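Local coordinates for ThiJ/pfpI family protein (Bacillus anthracis, PDB 3EFE), which is of unproven function but belongs to the DJ-1/PfpI family, whose members include proteases, chaperones and stress-response proteins, at residues Gln100-Gly105 / Asp158-Thr163. Sequence-based numbering, arbitrary orientation.
Sequences QALKIG and DANLVT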
ATOM      1  N   GLN D 100      19.021  -5.521  19.843  1.00 55.49           N
ATOM      2  CA  GLN D 100      18.534  -5.853  21.203  1.00 56.73           C
ATOM      3  C   GLN D 100      17.111  -6.385  21.117  1.00 56.33           C
ATOM      4  O   GLN D 100      16.796  -7.404  21.728  1.00 57.15           O
ATOM      5  CB  GLN D 100      18.477  -4.620  22.138  1.00 57.04           C
ATOM      6  CG  GLN D 100      19.716  -3.683  22.145  1.00 59.69           C
ATOM      7  CD  GLN D 100      19.384  -2.257  22.673  1.00 60.78           C
ATOM      8  OE1 GLN D 100      20.086  -1.260  22.342  1.00 65.42           O
ATOM      9  NE2 GLN D 100      18.287  -2.150  23.469  1.00 62.67           N
ATOM     10  N   ALA D 101      16.247  -5.656  20.390  1.00 55.43           N
ATOM     11  CA  ALA D 101      14.881  -6.118  20.147  1.00 54.32           C
ATOM     12  C   ALA D 101      14.908  -7.570  19.766  1.00 52.97           C
ATOM     13  O   ALA D 101      14.163  -8.331  20.296  1.00 53.09           O
ATOM     14  CB  ALA D 101      14.190  -5.305  19.057  1.00 53.53           C
ATOM     15  N   LEU D 102      15.769  -7.962  18.839  1.00 52.19           N
ATOM     16  CA  LEU D 102      15.724  -9.328  18.322  1.00 52.55           C
ATOM     17  C   LEU D 102      15.975 -10.302  19.441  1.00 52.04           C
ATOM     18  O   LEU D 102      15.328 -11.312  19.453  1.00 51.73           O
ATOM     19  CB  LEU D 102      16.717  -9.576  17.147  1.00 52.53           C
ATOM     20  CG  LEU D 102      16.239  -9.146  15.755  1.00 51.25           C
ATOM     21  CD1 LEU D 102      17.431  -8.793  14.820  1.00 49.72           C
ATOM     22  CD2 LEU D 102      15.364 -10.221  15.185  1.00 49.38           C
ATOM     23  N   LYS D 103      16.901  -9.950  20.360  1.00 52.59           N
ATOM     24  CA  LYS D 103      17.255 -10.709  21.608  1.00 52.92           C
ATOM     25  C   LYS D 103      16.120 -10.952  22.612  1.00 51.86           C
ATOM     26  O   LYS D 103      15.907 -12.101  23.005  1.00 50.93           O
ATOM     27  CB  LYS D 103      18.392 -10.038  22.410  1.00 53.66           C
ATOM     28  CG  LYS D 103      19.735 -10.039  21.727  1.00 56.42           C
ATOM     29  CD  LYS D 103      20.838  -9.266  22.528  1.00 56.60           C
ATOM     30  CE  LYS D 103      21.877  -8.505  21.548  1.00 58.54           C
ATOM     31  NZ  LYS D 103      22.828  -9.389  20.776  1.00 59.41           N
ATOM     32  N   ILE D 104      15.448  -9.877  23.061  1.00 50.51           N
ATOM     33  CA  ILE D 104      14.291 -10.029  23.937  1.00 48.84           C
ATOM     34  C   ILE D 104      13.118 -10.762  23.287  1.00 48.27           C
ATOM     35  O   ILE D 104      12.202 -11.247  23.969  1.00 48.87           O
ATOM     36  CB  ILE D 104      13.793  -8.683  24.575  1.00 49.82           C
ATOM     37  CG1 ILE D 104      12.932  -9.016  25.851  1.00 49.09           C
ATOM     38  CG2 ILE D 104      13.056  -7.709  23.514  1.00 45.84           C
ATOM     39  CD1 ILE D 104      12.982  -7.982  26.977  1.00 49.77           C
ATOM     40  N   GLY D 105      13.115 -10.847  21.970  1.00 47.18           N
ATOM     41  CA  GLY D 105      12.134 -11.670  21.227  1.00 45.94           C
ATOM     42  C   GLY D 105      11.067 -10.860  20.515  1.00 44.20           C
ATOM     43  O   GLY D 105      10.011 -11.367  20.180  1.00 41.39           O
ATOM     44  N   ASP D 158      11.569 -16.939  10.007  1.00 45.42           N
ATOM     45  CA  ASP D 158      12.505 -17.642  10.883  1.00 44.89           C
ATOM     46  C   ASP D 158      12.437 -17.129  12.322  1.00 44.50           C
ATOM     47  O   ASP D 158      12.973 -16.061  12.637  1.00 44.30           O
ATOM     48  CB  ASP D 158      13.962 -17.491  10.410  1.00 45.52           C
ATOM     49  CG  ASP D 158      14.923 -18.438  11.154  1.00 48.05           C
ATOM     50  OD1 ASP D 158      14.448 -19.545  11.631  1.00 54.43           O
ATOM     51  OD2 ASP D 158      16.139 -18.098  11.265  1.00 50.72           O
ATOM     52  N   ALA D 159      11.863 -17.948  13.212  1.00 43.91           N
ATOM     53  CA  ALA D 159      11.700 -17.561  14.605  1.00 42.95           C
ATOM     54  C   ALA D 159      11.028 -16.182  14.485  1.00 42.39           C
ATOM     55  O   ALA D 159      10.021 -16.092  13.798  1.00 41.92           O
ATOM     56  CB  ALA D 159      13.070 -17.527  15.386  1.00 41.94           C
ATOM     57  N   ASN D 160      11.618 -15.134  15.074  1.00 41.57           N
ATOM     58  CA  ASN D 160      10.949 -13.842  15.265  1.00 41.08           C
ATOM     59  C   ASN D 160      11.413 -12.783  14.249  1.00 40.53           C
ATOM     60  O   ASN D 160      11.402 -11.582  14.545  1.00 39.78           O
ATOM     61  CB  ASN D 160      11.202 -13.334  16.698  1.00 40.85           C
ATOM     62  CG  ASN D 160      12.689 -13.014  16.965  1.00 42.21           C
ATOM     63  OD1 ASN D 160      13.583 -13.810  16.616  1.00 38.25           O
ATOM     64  ND2 ASN D 160      12.953 -11.850  17.572  1.00 40.61           N
ATOM     65  N   LEU D 161      11.859 -13.250  13.073  1.00 39.78           N
ATOM     66  CA  LEU D 161      12.242 -12.375  11.970  1.00 39.31           C
ATOM     67  C   LEU D 161      11.479 -12.775  10.703  1.00 39.40           C
ATOM     68  O   LEU D 161      11.432 -13.948  10.326  1.00 39.21           O
ATOM     69  CB  LEU D 161      13.738 -12.463  11.704  1.00 40.12           C
ATOM     70  CG  LEU D 161      14.239 -11.695  10.470  1.00 38.95           C
ATOM     71  CD1 LEU D 161      14.466 -10.196  10.792  1.00 35.24           C
ATOM     72  CD2 LEU D 161      15.496 -12.355   9.935  1.00 37.47           C
ATOM     73  N   VAL D 162      10.872 -11.785  10.055  1.00 38.82           N
ATOM     74  CA  VAL D 162      10.304 -11.973   8.721  1.00 37.63           C
ATOM     75  C   VAL D 162      11.017 -10.973   7.784  1.00 36.23           C
ATOM     76  O   VAL D 162      11.134  -9.796   8.089  1.00 35.88           O
ATOM     77  CB  VAL D 162       8.729 -11.796   8.718  1.00 37.64           C
ATOM     78  CG1 VAL D 162       8.185 -12.008   7.353  1.00 35.69           C
ATOM     79  CG2 VAL D 162       8.080 -12.776   9.704  1.00 38.91           C
ATOM     80  N   THR D 163      11.541 -11.481   6.677  1.00 35.92           N
ATOM     81  CA  THR D 163      12.120 -10.651   5.589  1.00 35.12           C
ATOM     82  C   THR D 163      11.356 -10.926   4.269  1.00 34.72           C
ATOM     83  O   THR D 163      10.776 -12.002   4.053  1.00 34.53           O
ATOM     84  CB  THR D 163      13.577 -10.933   5.382  1.00 33.99           C
ATOM     85  OG1 THR D 163      13.740 -12.347   5.330  1.00 33.76           O
ATOM     86  CG2 THR D 163      14.419 -10.308   6.487  1.00 33.21           C
TER
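Asn160 reaches from a tight hairpin to the end of helix 92-104 near Leu102, a worked example of how a side-chain amide can bond the carbonyls at a helix C-terminus. It sits in the type II' turn from Asp158 to Leu161, which joins strands 155-158 and 161-164. Asn160 CB heads for the helix and lies 4.2 Å from Gly105 O. With chi1 at 65°, CG is tucked between the backbone N and the carbonyl carbon. Asn160 CG comes to 4.0 Å from Leu102 O, and Asn160 OD1, itself an acceptor, stays 4.2 Å from that oxygen. Asn160 ND2 donates to Leu102 O at 3.1 Å, a bent bond of 141° on a lone pair in the carbonyl plane, although the acceptor lies 25° out of the amide plane. Its other, stronger partner is Thr106 O. Leu102 CD2 flanks Asn160 ND2 at 3.8 Å and touches Leu161 CB at 4.4 Å; both leucines pack on Val108 of strand 107-111, the parallel neighbour of 161-164. Gly105, with positive phi, closes the helix in a Schellman motif, with bonds from Thr106 N to Ala101 O and, weakly, from Gly105 N to Leu102 O. Leu102 O thus gains a second donor, and one amide nitrogen, serving two carbonyls, ties the helix end to the hairpin.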